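PDB 3SQZ: putative hydroxymethylglutaryl-CoA synthase from Streptococcus mutans, which probably catalyses the condensation of acetyl-CoA with acetoacetyl-CoA to 3-hydroxy-3-methylglutaryl-CoA, and binds coenzyme A. Local coordinates for residues 90-95 with 168-173; 303-308 with 316-321; 154-159 with 203-208. All blocks are in the same frame, centred on the assembly; numbering follows the deposited sequence.

Contact 1 (90-95 with 168-173); sequences AGSANE and LVLASD
A93 of helix 85-94 meets two leucines, L168 and L170, that rise from the same side of strand 166-175. This is helix-on-sheet packing in a thiolase-fold enzyme: the strand lies inside the large mixed sheet, and the helix packs on one of its faces. The axes of 90-94 and 168-173 come within 9.0 Å and cross at 135°, so helix and strand run in roughly opposed directions, with A93 facing L170.

The apolar contacts carry most of the interface. The methyl of A93 is met by one branch from each leucine, CB lying 4.0 Å from L168 CD2 and 4.1 Å from L170 CD1. L168 starts out toward the helix, its CG anti to the backbone N (chi1 178°), and delivers CD2 to the alanine. L170 leaves the strand alongside the helix, and the end of its side chain brings CD1 nearer. L130 also touches both A93 and L168, while A193 of the neighbouring strand 188-198 touches S92 and L170.

The polar side is settled within the helix and by the sheet. S92 OG sits between its backbone N and carbonyl carbon (chi1 67°), from where it is bonded to A89 O one turn back and to S191 OG on strand 188-198. The same S92 OG lies 4.1 Å from L170 CD1. The serine hydroxyl can therefore rest against a leucine methyl in a buried place without lacking polar partners. Between 90-95 and 168-173 the contact is van der Waals in character, with no hydrogen bond or charge pair.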
ATOM      1  N   ALA A  90       5.429  -7.605   8.769  1.00 10.00           N
ATOM      2  CA  ALA A  90       5.339  -7.971  10.175  1.00 10.59           C
ATOM      3  C   ALA A  90       5.288  -6.725  11.057  1.00 10.10           C
ATOM      4  O   ALA A  90       4.550  -6.690  12.037  1.00 10.82           O
ATOM      5  CB  ALA A  90       6.502  -8.870  10.568  1.00 11.20           C
ATOM      6  N   GLY A  91       6.079  -5.704  10.724  1.00 10.05           N
ATOM      7  CA  GLY A  91       6.048  -4.456  11.467  1.00  9.99           C
ATOM      8  C   GLY A  91       4.675  -3.808  11.428  1.00  9.89           C
ATOM      9  O   GLY A  91       4.172  -3.330  12.447  1.00 11.02           O
ATOM     10  N   SER A  92       4.048  -3.794  10.256  1.00  9.52           N
ATOM     11  CA  SER A  92       2.752  -3.132  10.138  1.00 10.04           C
ATOM     12  C   SER A  92       1.691  -3.860  10.963  1.00  9.92           C
ATOM     13  O   SER A  92       0.827  -3.230  11.564  1.00 11.62           O
ATOM     14  CB  SER A  92       2.339  -2.960   8.667  1.00 10.35           C
ATOM     15  OG  SER A  92       2.071  -4.190   8.009  1.00  9.98           O
ATOM     16  N   ALA A  93       1.766  -5.184  11.014  1.00 10.83           N
ATOM     17  CA  ALA A  93       0.835  -5.950  11.828  1.00 11.67           C
ATOM     18  C   ALA A  93       1.122  -5.765  13.323  1.00 10.63           C
ATOM     19  O   ALA A  93       0.209  -5.709  14.147  1.00 11.13           O
ATOM     20  CB  ALA A  93       0.904  -7.412  11.455  1.00 13.05           C
ATOM     21  N   ASN A  94       2.399  -5.673  13.669  1.00 10.62           N
ATOM     22  CA  ASN A  94       2.791  -5.492  15.058  1.00 11.08           C
ATOM     23  C   ASN A  94       2.224  -4.194  15.632  1.00 11.35           C
ATOM     24  O   ASN A  94       1.998  -4.091  16.833  1.00 12.79           O
ATOM     25  CB  ASN A  94       4.313  -5.511  15.148  1.00 12.76           C
ATOM     26  CG  ASN A  94       4.817  -5.503  16.565  1.00 15.23           C
ATOM     27  OD1 ASN A  94       4.549  -6.413  17.346  1.00 18.25           O
ATOM     28  ND2 ASN A  94       5.574  -4.478  16.901  1.00 16.39           N
ATOM     29  N   GLU A  95       1.979  -3.215  14.759  1.00 11.64           N
ATOM     30  CA  GLU A  95       1.379  -1.944  15.150  1.00 13.14           C
ATOM     31  C   GLU A  95      -0.023  -2.109  15.734  1.00 12.88           C
ATOM     32  O   GLU A  95      -0.449  -1.284  16.544  1.00 14.69           O
ATOM     33  CB  GLU A  95       1.299  -0.999  13.941  1.00 13.72           C
ATOM     34  CG  GLU A  95       2.625  -0.464  13.423  1.00 15.04           C
ATOM     35  CD  GLU A  95       3.121   0.746  14.206  1.00 16.42           C
ATOM     36  OE1 GLU A  95       2.368   1.733  14.342  1.00 14.95           O
ATOM     37  OE2 GLU A  95       4.275   0.718  14.668  1.00 21.45           O
ATOM     38  N   LEU A 168      -6.032 -11.296   8.711  1.00  9.16           N
ATOM     39  CA  LEU A 168      -4.994 -10.290   8.596  1.00  9.42           C
ATOM     40  C   LEU A 168      -4.583 -10.168   7.136  1.00  8.81           C
ATOM     41  O   LEU A 168      -4.127 -11.148   6.529  1.00  9.47           O
ATOM     42  CB  LEU A 168      -3.797 -10.702   9.438  1.00  9.58           C
ATOM     43  CG  LEU A 168      -2.590  -9.766   9.391  1.00 10.11           C
ATOM     44  CD1 LEU A 168      -2.948  -8.379   9.919  1.00 10.89           C
ATOM     45  CD2 LEU A 168      -1.433 -10.378  10.153  1.00 11.13           C
ATOM     46  N   VAL A 169      -4.763  -8.974   6.574  1.00  9.15           N
ATOM     47  CA  VAL A 169      -4.341  -8.663   5.222  1.00  9.36           C
ATOM     48  C   VAL A 169      -3.142  -7.732   5.285  1.00  9.17           C
ATOM     49  O   VAL A 169      -3.187  -6.708   5.962  1.00  9.89           O
ATOM     50  CB  VAL A 169      -5.482  -7.991   4.423  1.00 10.65           C
ATOM     51  CG1 VAL A 169      -5.007  -7.526   3.046  1.00 11.92           C
ATOM     52  CG2 VAL A 169      -6.659  -8.949   4.297  1.00 11.94           C
ATOM     53  N   LEU A 170      -2.067  -8.099   4.601  1.00  9.29           N
ATOM     54  CA  LEU A 170      -0.859  -7.288   4.519  1.00  9.03           C
ATOM     55  C   LEU A 170      -0.666  -6.874   3.076  1.00  9.29           C
ATOM     56  O   LEU A 170      -0.783  -7.701   2.174  1.00 11.23           O
ATOM     57  CB  LEU A 170       0.369  -8.088   4.952  1.00 11.00           C
ATOM     58  CG  LEU A 170       0.472  -8.675   6.360  1.00 13.12           C
ATOM     59  CD1 LEU A 170       0.013  -7.714   7.441  1.00 12.37           C
ATOM     60  CD2 LEU A 170      -0.225 -10.012   6.471  1.00 15.44           C
ATOM     61  N   ALA A 171      -0.360  -5.598   2.868  1.00  9.06           N
ATOM     62  CA  ALA A 171      -0.053  -5.066   1.544  1.00  8.96           C
ATOM     63  C   ALA A 171       1.308  -4.410   1.664  1.00  8.99           C
ATOM     64  O   ALA A 171       1.414  -3.287   2.175  1.00 11.08           O
ATOM     65  CB  ALA A 171      -1.093  -4.055   1.133  1.00  9.54           C
ATOM     66  N   SER A 172       2.346  -5.120   1.223  1.00  8.88           N
ATOM     67  CA  SER A 172       3.723  -4.763   1.541  1.00  9.21           C
ATOM     68  C   SER A 172       4.567  -4.805   0.280  1.00  8.51           C
ATOM     69  O   SER A 172       4.498  -5.763  -0.482  1.00  9.06           O
ATOM     70  CB  SER A 172       4.281  -5.749   2.557  1.00  9.18           C
ATOM     71  OG  SER A 172       5.599  -5.389   2.913  1.00  9.35           O
ATOM     72  N   ASP A 173       5.373  -3.769   0.062  1.00  8.88           N
ATOM     73  CA  ASP A 173       6.120  -3.662  -1.187  1.00  9.15           C
ATOM     74  C   ASP A 173       7.266  -2.672  -1.062  1.00  8.96           C
ATOM     75  O   ASP A 173       7.235  -1.741  -0.239  1.00  9.67           O
ATOM     76  CB  ASP A 173       5.203  -3.214  -2.336  1.00  9.53           C
ATOM     77  CG  ASP A 173       4.544  -4.379  -3.065  1.00  8.68           C
ATOM     78  OD1 ASP A 173       3.297  -4.397  -3.153  1.00  9.70           O
ATOM     79  OD2 ASP A 173       5.276  -5.246  -3.588  1.00  8.72           O
TER

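Contact 2 (303-308 with 316-321); sequences LYSKQI and LFLGLL
The short helix 305-308 and the first turns of helix 315-326 face each other with S305 opposite G319, their CA atoms 7.0 Å apart. They are two consecutive helices joined by a short loop in the C-terminal half of this thiolase fold, with L318 carrying most of the contact. L318 projects toward 303-308, its CG swung to the side of its carbonyl carbon (chi1 178°), and divides its two methyls between partners. CD1 lies at the edge of the Y304 ring, near the ring plane, and is 3.9 Å from Y304 CB. CD2 goes to the other partners: it meets I308 CD1 tip to tip at 3.9 Å and comes within 3.8 Å of S305 OG.

Farther along, the Y304 ring reaches L321, CE2 standing 4.3 Å from L321 CG. Its hydroxyl passes on to E325 on the same helix, where Y304 OH is hydrogen-bonded to OE1, while S322 OG pairs with the backbone N of Y304. F44 of strand 37-45 packs against I308, L318 and L321, which sets the pair against the sheet. The chain between the segments includes N310, predicted to bind the hydroxymethylglutaryl-CoA product. The backbone takes part as well: Y304 CE2 lies 4.1 Å from L321 C.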
ATOM      1  N   LEU A 303      -1.540  13.116   1.507  1.00 11.16           N
ATOM      2  CA  LEU A 303      -0.533  13.690   2.395  1.00 12.12           C
ATOM      3  C   LEU A 303       0.606  12.722   2.715  1.00 11.27           C
ATOM      4  O   LEU A 303       1.773  13.090   2.645  1.00 12.00           O
ATOM      5  CB  LEU A 303      -1.200  14.137   3.687  1.00 14.52           C
ATOM      6  CG  LEU A 303      -0.900  15.481   4.339  1.00 20.38           C
ATOM      7  CD1 LEU A 303      -0.738  16.598   3.322  1.00 19.77           C
ATOM      8  CD2 LEU A 303      -2.041  15.798   5.286  1.00 21.31           C
ATOM      9  N   TYR A 304       0.280  11.485   3.072  1.00 10.66           N
ATOM     10  CA  TYR A 304       1.338  10.542   3.432  1.00 11.05           C
ATOM     11  C   TYR A 304       2.166  10.132   2.218  1.00 10.90           C
ATOM     12  O   TYR A 304       3.395  10.057   2.289  1.00 10.51           O
ATOM     13  CB  TYR A 304       0.784   9.311   4.151  1.00 11.01           C
ATOM     14  CG  TYR A 304       0.141   9.604   5.490  1.00 10.76           C
ATOM     15  CD1 TYR A 304       0.388  10.792   6.174  1.00 11.71           C
ATOM     16  CD2 TYR A 304      -0.718   8.678   6.070  1.00 10.36           C
ATOM     17  CE1 TYR A 304      -0.210  11.049   7.396  1.00 12.28           C
ATOM     18  CE2 TYR A 304      -1.319   8.926   7.288  1.00 10.60           C
ATOM     19  CZ  TYR A 304      -1.066  10.114   7.944  1.00 10.73           C
ATOM     20  OH  TYR A 304      -1.658  10.383   9.152  1.00 11.29           O
ATOM     21  N   SER A 305       1.497   9.884   1.098  1.00 10.45           N
ATOM     22  CA  SER A 305       2.196   9.454  -0.098  1.00 10.92           C
ATOM     23  C   SER A 305       3.231  10.486  -0.571  1.00  9.76           C
ATOM     24  O   SER A 305       4.278  10.123  -1.099  1.00 10.01           O
ATOM     25  CB  SER A 305       1.183   9.121  -1.188  1.00 11.89           C
ATOM     26  OG  SER A 305       0.447   7.964  -0.808  1.00 13.68           O
ATOM     27  N   LYS A 306       2.949  11.768  -0.359  1.00  9.79           N
ATOM     28  CA  LYS A 306       3.903  12.824  -0.705  1.00 10.26           C
ATOM     29  C   LYS A 306       5.236  12.670   0.020  1.00 10.28           C
ATOM     30  O   LYS A 306       6.249  13.200  -0.438  1.00 10.79           O
ATOM     31  CB  LYS A 306       3.333  14.203  -0.377  1.00 11.51           C
ATOM     32  CG  LYS A 306       2.243  14.651  -1.310  1.00 13.12           C
ATOM     33  CD  LYS A 306       1.853  16.094  -1.043  1.00 16.64           C
ATOM     34  CE  LYS A 306       0.821  16.588  -2.041  1.00 19.48           C
ATOM     35  NZ  LYS A 306       0.384  17.980  -1.773  1.00 22.54           N
ATOM     36  N   GLN A 307       5.222  11.996   1.167  1.00  9.94           N
ATOM     37  CA  GLN A 307       6.421  11.825   1.990  1.00 10.58           C
ATOM     38  C   GLN A 307       7.056  10.444   1.867  1.00  9.90           C
ATOM     39  O   GLN A 307       8.179  10.245   2.322  1.00 10.22           O
ATOM     40  CB  GLN A 307       6.091  12.054   3.466  1.00 11.01           C
ATOM     41  CG  GLN A 307       5.426  13.379   3.783  1.00 12.60           C
ATOM     42  CD  GLN A 307       6.199  14.544   3.235  1.00 13.30           C
ATOM     43  OE1 GLN A 307       7.408  14.663   3.449  1.00 15.42           O
ATOM     44  NE2 GLN A 307       5.512  15.410   2.504  1.00 14.20           N
ATOM     45  N   ILE A 308       6.312   9.485   1.313  1.00 10.68           N
ATOM     46  CA  ILE A 308       6.692   8.076   1.308  1.00 10.79           C
ATOM     47  C   ILE A 308       6.998   7.530  -0.084  1.00 10.45           C
ATOM     48  O   ILE A 308       7.870   6.670  -0.241  1.00 10.61           O
ATOM     49  CB  ILE A 308       5.567   7.233   1.961  1.00 10.89           C
ATOM     50  CG1 ILE A 308       5.523   7.552   3.455  1.00 12.29           C
ATOM     51  CG2 ILE A 308       5.746   5.730   1.697  1.00 11.73           C
ATOM     52  CD1 ILE A 308       4.244   7.175   4.123  1.00 13.19           C
ATOM     53  N   LEU A 316      -3.122   2.435  -2.282  1.00  9.17           N
ATOM     54  CA  LEU A 316      -4.522   2.816  -2.135  1.00  9.31           C
ATOM     55  C   LEU A 316      -4.887   2.907  -0.653  1.00  8.90           C
ATOM     56  O   LEU A 316      -5.576   3.837  -0.216  1.00  9.26           O
ATOM     57  CB  LEU A 316      -5.412   1.779  -2.818  1.00  9.64           C
ATOM     58  CG  LEU A 316      -6.924   1.903  -2.596  1.00  9.88           C
ATOM     59  CD1 LEU A 316      -7.485   3.209  -3.150  1.00 11.04           C
ATOM     60  CD2 LEU A 316      -7.637   0.708  -3.221  1.00 11.24           C
ATOM     61  N   PHE A 317      -4.413   1.944   0.128  1.00  9.29           N
ATOM     62  CA  PHE A 317      -4.779   1.832   1.532  1.00  9.74           C
ATOM     63  C   PHE A 317      -4.030   2.811   2.419  1.00  8.58           C
ATOM     64  O   PHE A 317      -4.569   3.275   3.415  1.00  9.34           O
ATOM     65  CB  PHE A 317      -4.657   0.379   1.969  1.00 10.29           C
ATOM     66  CG  PHE A 317      -5.514  -0.509   1.138  1.00 11.63           C
ATOM     67  CD1 PHE A 317      -6.878  -0.534   1.353  1.00 12.51           C
ATOM     68  CD2 PHE A 317      -4.990  -1.213   0.057  1.00 12.93           C
ATOM     69  CE1 PHE A 317      -7.708  -1.292   0.551  1.00 13.71           C
ATOM     70  CE2 PHE A 317      -5.814  -1.981  -0.751  1.00 14.48           C
ATOM     71  CZ  PHE A 317      -7.174  -2.023  -0.500  1.00 15.03           C
ATOM     72  N   LEU A 318      -2.810   3.157   2.026  1.00  8.87           N
ATOM     73  CA  LEU A 318      -2.095   4.256   2.655  1.00  9.16           C
ATOM     74  C   LEU A 318      -2.878   5.561   2.448  1.00  8.60           C
ATOM     75  O   LEU A 318      -2.987   6.378   3.359  1.00  9.30           O
ATOM     76  CB  LEU A 318      -0.674   4.368   2.095  1.00  9.65           C
ATOM     77  CG  LEU A 318       0.160   5.532   2.646  1.00 10.03           C
ATOM     78  CD1 LEU A 318       0.351   5.421   4.153  1.00 10.49           C
ATOM     79  CD2 LEU A 318       1.502   5.587   1.930  1.00 11.03           C
ATOM     80  N   GLY A 319      -3.421   5.760   1.250  1.00  9.03           N
ATOM     81  CA  GLY A 319      -4.247   6.928   1.003  1.00  9.44           C
ATOM     82  C   GLY A 319      -5.514   6.929   1.842  1.00  8.79           C
ATOM     83  O   GLY A 319      -5.936   7.979   2.337  1.00  9.42           O
ATOM     84  N   LEU A 320      -6.147   5.764   1.999  1.00  9.03           N
ATOM     85  CA  LEU A 320      -7.292   5.653   2.897  1.00  9.47           C
ATOM     86  C   LEU A 320      -6.891   6.083   4.318  1.00  8.73           C
ATOM     87  O   LEU A 320      -7.579   6.871   4.972  1.00  9.21           O
ATOM     88  CB  LEU A 320      -7.835   4.222   2.898  1.00  9.65           C
ATOM     89  CG  LEU A 320      -8.946   3.940   3.914  1.00 10.34           C
ATOM     90  CD1 LEU A 320     -10.214   4.776   3.664  1.00 11.43           C
ATOM     91  CD2 LEU A 320      -9.278   2.451   3.943  1.00 11.53           C
ATOM     92  N   LEU A 321      -5.764   5.570   4.793  1.00  8.64           N
ATOM     93  CA  LEU A 321      -5.293   5.911   6.130  1.00  9.08           C
ATOM     94  C   LEU A 321      -5.012   7.412   6.262  1.00  8.52           C
ATOM     95  O   LEU A 321      -5.413   8.051   7.234  1.00  9.26           O
ATOM     96  CB  LEU A 321      -4.046   5.095   6.443  1.00  9.58           C
ATOM     97  CG  LEU A 321      -3.472   5.245   7.847  1.00  9.67           C
ATOM     98  CD1 LEU A 321      -4.474   4.827   8.923  1.00 10.78           C
ATOM     99  CD2 LEU A 321      -2.181   4.445   7.940  1.00 10.27           C
TER

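Contact 3 (154-159 with 203-208); sequences YAKLHV and LILHDE
Helix 147-161, which packs on the central sheet of the thiolase fold, is joined by a lysine to the strand segment 203-205 and the loop after it, near the protein surface. K156 does nearly all the work. A bend at chi2 (-80°) turns its chain, and the rest runs extended to the ammonium group. On the way it slides past L205 in the opposite direction, CG resting 4.1 Å from L205 CB. Farther out, K156 CE passes L205 O at 3.8 Å, a van der Waals contact.

The chain ends in a salt bridge: K156 NZ donates a hydrogen bond of 2.7 Å to D207 OD1, entering on the syn side, 24° out of the carboxylate plane. The second oxygen is farther off, with NZ 3.3 Å from D207 OD2, so the grip is lopsided. The two side chains cross at about a right angle. E160, one turn on, forms a second salt bridge to K156 NZ, so two carboxylates share the ammonium group and would probably stabilise its charge.

On the inner side of the helix, A155 and V159 pack against V167 of strand 166-175. The backbone of L205 is hydrogen-bonded to I37 and that of H206 to T351, so residues 203-206 are held between strands 37-45 and 346-354.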
ATOM      1  N   TYR A 154     -11.690 -11.409  -0.204  1.00  9.97           N
ATOM      2  CA  TYR A 154     -11.712 -12.764   0.326  1.00 10.26           C
ATOM      3  C   TYR A 154     -11.834 -12.718   1.858  1.00  9.80           C
ATOM      4  O   TYR A 154     -12.627 -13.453   2.445  1.00 10.52           O
ATOM      5  CB  TYR A 154     -10.461 -13.515  -0.128  1.00 10.43           C
ATOM      6  CG  TYR A 154     -10.343 -14.974   0.288  1.00 10.09           C
ATOM      7  CD1 TYR A 154     -11.434 -15.710   0.759  1.00 10.79           C
ATOM      8  CD2 TYR A 154      -9.117 -15.621   0.184  1.00 10.37           C
ATOM      9  CE1 TYR A 154     -11.286 -17.057   1.123  1.00 11.22           C
ATOM     10  CE2 TYR A 154      -8.965 -16.955   0.538  1.00 10.93           C
ATOM     11  CZ  TYR A 154     -10.042 -17.661   1.009  1.00 11.27           C
ATOM     12  OH  TYR A 154      -9.864 -18.988   1.359  1.00 12.35           O
ATOM     13  N   ALA A 155     -11.066 -11.841   2.499  1.00  9.99           N
ATOM     14  CA  ALA A 155     -11.137 -11.701   3.948  1.00 10.60           C
ATOM     15  C   ALA A 155     -12.569 -11.433   4.411  1.00 10.71           C
ATOM     16  O   ALA A 155     -13.055 -12.047   5.368  1.00 11.31           O
ATOM     17  CB  ALA A 155     -10.222 -10.579   4.410  1.00 11.07           C
ATOM     18  N   LYS A 156     -13.230 -10.498   3.732  1.00 11.04           N
ATOM     19  CA  LYS A 156     -14.580 -10.102   4.093  1.00 12.40           C
ATOM     20  C   LYS A 156     -15.545 -11.283   3.981  1.00 12.01           C
ATOM     21  O   LYS A 156     -16.356 -11.521   4.875  1.00 12.77           O
ATOM     22  CB  LYS A 156     -15.015  -8.942   3.190  1.00 14.27           C
ATOM     23  CG  LYS A 156     -16.284  -8.234   3.602  1.00 16.97           C
ATOM     24  CD  LYS A 156     -17.523  -8.977   3.176  1.00 19.79           C
ATOM     25  CE  LYS A 156     -18.758  -8.150   3.488  1.00 21.46           C
ATOM     26  NZ  LYS A 156     -20.003  -8.807   3.022  1.00 22.23           N
ATOM     27  N   LEU A 157     -15.459 -12.024   2.879  1.00 11.69           N
ATOM     28  CA  LEU A 157     -16.349 -13.163   2.687  1.00 11.93           C
ATOM     29  C   LEU A 157     -16.084 -14.287   3.679  1.00 11.98           C
ATOM     30  O   LEU A 157     -17.010 -14.951   4.144  1.00 12.52           O
ATOM     31  CB  LEU A 157     -16.241 -13.698   1.264  1.00 13.02           C
ATOM     32  CG  LEU A 157     -16.657 -12.702   0.188  1.00 15.11           C
ATOM     33  CD1 LEU A 157     -16.499 -13.320  -1.191  1.00 16.57           C
ATOM     34  CD2 LEU A 157     -18.081 -12.201   0.418  1.00 16.96           C
ATOM     35  N   HIS A 158     -14.812 -14.519   3.978  1.00 11.56           N
ATOM     36  CA  HIS A 158     -14.430 -15.540   4.941  1.00 11.39           C
ATOM     37  C   HIS A 158     -15.022 -15.240   6.320  1.00 11.47           C
ATOM     38  O   HIS A 158     -15.582 -16.123   6.975  1.00 11.85           O
ATOM     39  CB  HIS A 158     -12.907 -15.646   5.000  1.00 11.36           C
ATOM     40  CG  HIS A 158     -12.404 -16.513   6.113  1.00 11.68           C
ATOM     41  ND1 HIS A 158     -12.269 -17.880   5.998  1.00 13.86           N
ATOM     42  CD2 HIS A 158     -11.992 -16.195   7.363  1.00 12.38           C
ATOM     43  CE1 HIS A 158     -11.802 -18.368   7.135  1.00 14.05           C
ATOM     44  NE2 HIS A 158     -11.620 -17.366   7.976  1.00 13.34           N
ATOM     45  N   VAL A 159     -14.911 -13.994   6.765  1.00 11.77           N
ATOM     46  CA  VAL A 159     -15.444 -13.637   8.067  1.00 12.75           C
ATOM     47  C   VAL A 159     -16.970 -13.712   8.065  1.00 13.66           C
ATOM     48  O   VAL A 159     -17.576 -14.136   9.038  1.00 14.61           O
ATOM     49  CB  VAL A 159     -14.960 -12.252   8.522  1.00 13.45           C
ATOM     50  CG1 VAL A 159     -15.689 -11.831   9.798  1.00 15.39           C
ATOM     51  CG2 VAL A 159     -13.453 -12.278   8.737  1.00 13.49           C
ATOM     52  N   LEU A 203     -14.202   0.700   9.158  1.00 10.13           N
ATOM     53  CA  LEU A 203     -14.885   0.771   7.875  1.00 10.51           C
ATOM     54  C   LEU A 203     -15.653  -0.511   7.592  1.00 10.42           C
ATOM     55  O   LEU A 203     -15.060  -1.585   7.464  1.00 11.51           O
ATOM     56  CB  LEU A 203     -13.885   1.026   6.737  1.00 11.15           C
ATOM     57  CG  LEU A 203     -14.474   1.455   5.389  1.00 11.70           C
ATOM     58  CD1 LEU A 203     -14.939   2.907   5.436  1.00 12.01           C
ATOM     59  CD2 LEU A 203     -13.476   1.239   4.250  1.00 13.00           C
ATOM     60  N   ILE A 204     -16.967  -0.392   7.465  1.00 10.75           N
ATOM     61  CA  ILE A 204     -17.788  -1.506   7.013  1.00 11.93           C
ATOM     62  C   ILE A 204     -17.618  -1.654   5.509  1.00 11.88           C
ATOM     63  O   ILE A 204     -17.756  -0.679   4.767  1.00 13.05           O
ATOM     64  CB  ILE A 204     -19.268  -1.237   7.317  1.00 13.42           C
ATOM     65  CG1 ILE A 204     -19.480  -1.122   8.828  1.00 14.90           C
ATOM     66  CG2 ILE A 204     -20.148  -2.338   6.743  1.00 14.36           C
ATOM     67  CD1 ILE A 204     -20.726  -0.357   9.215  1.00 17.24           C
ATOM     68  N   LEU A 205     -17.311  -2.868   5.058  1.00 12.14           N
ATOM     69  CA  LEU A 205     -17.137  -3.128   3.633  1.00 13.05           C
ATOM     70  C   LEU A 205     -18.442  -3.615   3.029  1.00 14.43           C
ATOM     71  O   LEU A 205     -19.161  -4.412   3.631  1.00 16.45           O
ATOM     72  CB  LEU A 205     -16.046  -4.172   3.411  1.00 13.40           C
ATOM     73  CG  LEU A 205     -14.634  -3.741   3.801  1.00 13.99           C
ATOM     74  CD1 LEU A 205     -13.675  -4.919   3.729  1.00 14.91           C
ATOM     75  CD2 LEU A 205     -14.166  -2.607   2.911  1.00 15.21           C
ATOM     76  N   HIS A 206     -18.760  -3.127   1.837  1.00 15.42           N
ATOM     77  CA  HIS A 206     -20.006  -3.512   1.186  1.00 16.36           C
ATOM     78  C   HIS A 206     -19.797  -4.504   0.060  1.00 15.89           C
ATOM     79  O   HIS A 206     -18.683  -4.710  -0.394  1.00 16.63           O
ATOM     80  CB  HIS A 206     -20.744  -2.269   0.718  1.00 17.87           C
ATOM     81  CG  HIS A 206     -21.110  -1.363   1.851  1.00 18.58           C
ATOM     82  ND1 HIS A 206     -20.593  -0.095   2.000  1.00 19.98           N
ATOM     83  CD2 HIS A 206     -21.903  -1.576   2.926  1.00 18.76           C
ATOM     84  CE1 HIS A 206     -21.079   0.449   3.103  1.00 17.96           C
ATOM     85  NE2 HIS A 206     -21.877  -0.429   3.681  1.00 20.21           N
ATOM     86  N   ASP A 207     -20.882  -5.127  -0.383  1.00 15.85           N
ATOM     87  CA  ASP A 207     -20.784  -6.215  -1.350  1.00 16.63           C
ATOM     88  C   ASP A 207     -20.865  -5.783  -2.803  1.00 15.72           C
ATOM     89  O   ASP A 207     -20.689  -6.603  -3.701  1.00 18.46           O
ATOM     90  CB  ASP A 207     -21.846  -7.274  -1.079  1.00 18.74           C
ATOM     91  CG  ASP A 207     -21.547  -8.080   0.159  1.00 21.17           C
ATOM     92  OD1 ASP A 207     -20.373  -8.483   0.343  1.00 21.99           O
ATOM     93  OD2 ASP A 207     -22.481  -8.300   0.952  1.00 22.61           O
ATOM     94  N   GLU A 208     -21.138  -4.506  -3.039  1.00 13.77           N
ATOM     95  CA  GLU A 208     -21.229  -3.994  -4.395  1.00 14.37           C
ATOM     96  C   GLU A 208     -19.829  -3.672  -4.901  1.00 13.28           C
ATOM     97  O   GLU A 208     -19.250  -2.640  -4.557  1.00 13.53           O
ATOM     98  CB  GLU A 208     -22.123  -2.753  -4.433  1.00 16.25           C
ATOM     99  CG  GLU A 208     -23.601  -3.023  -4.117  1.00 18.55           C
ATOM    100  CD  GLU A 208     -23.911  -3.160  -2.632  1.00 22.26           C
ATOM    101  OE1 GLU A 208     -23.073  -2.783  -1.787  1.00 22.79           O
ATOM    102  OE2 GLU A 208     -25.019  -3.639  -2.311  1.00 25.12           O
TER

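From the N terminus, contact 1 closes the first long loop, bringing helix 85-94 onto strand 166-175 across 72 intervening residues. Contact 3 opens inside that loop, on helix 147-161, and closes beyond it on strand 203-213, so contacts 1 and 3 cross. They also touch, V169 CG2 lying 3.9 Å from A155 CB, where helix 147-161 packs on the strand that follows it. Contact 2 comes after both, in series, as a local closure of only seven intervening residues between helices 305-308 and 315-326. Helix 315-326 also meets helix 147-161 through F317, which touches A148, T149 and L152, so the N-terminal and C-terminal regions join there.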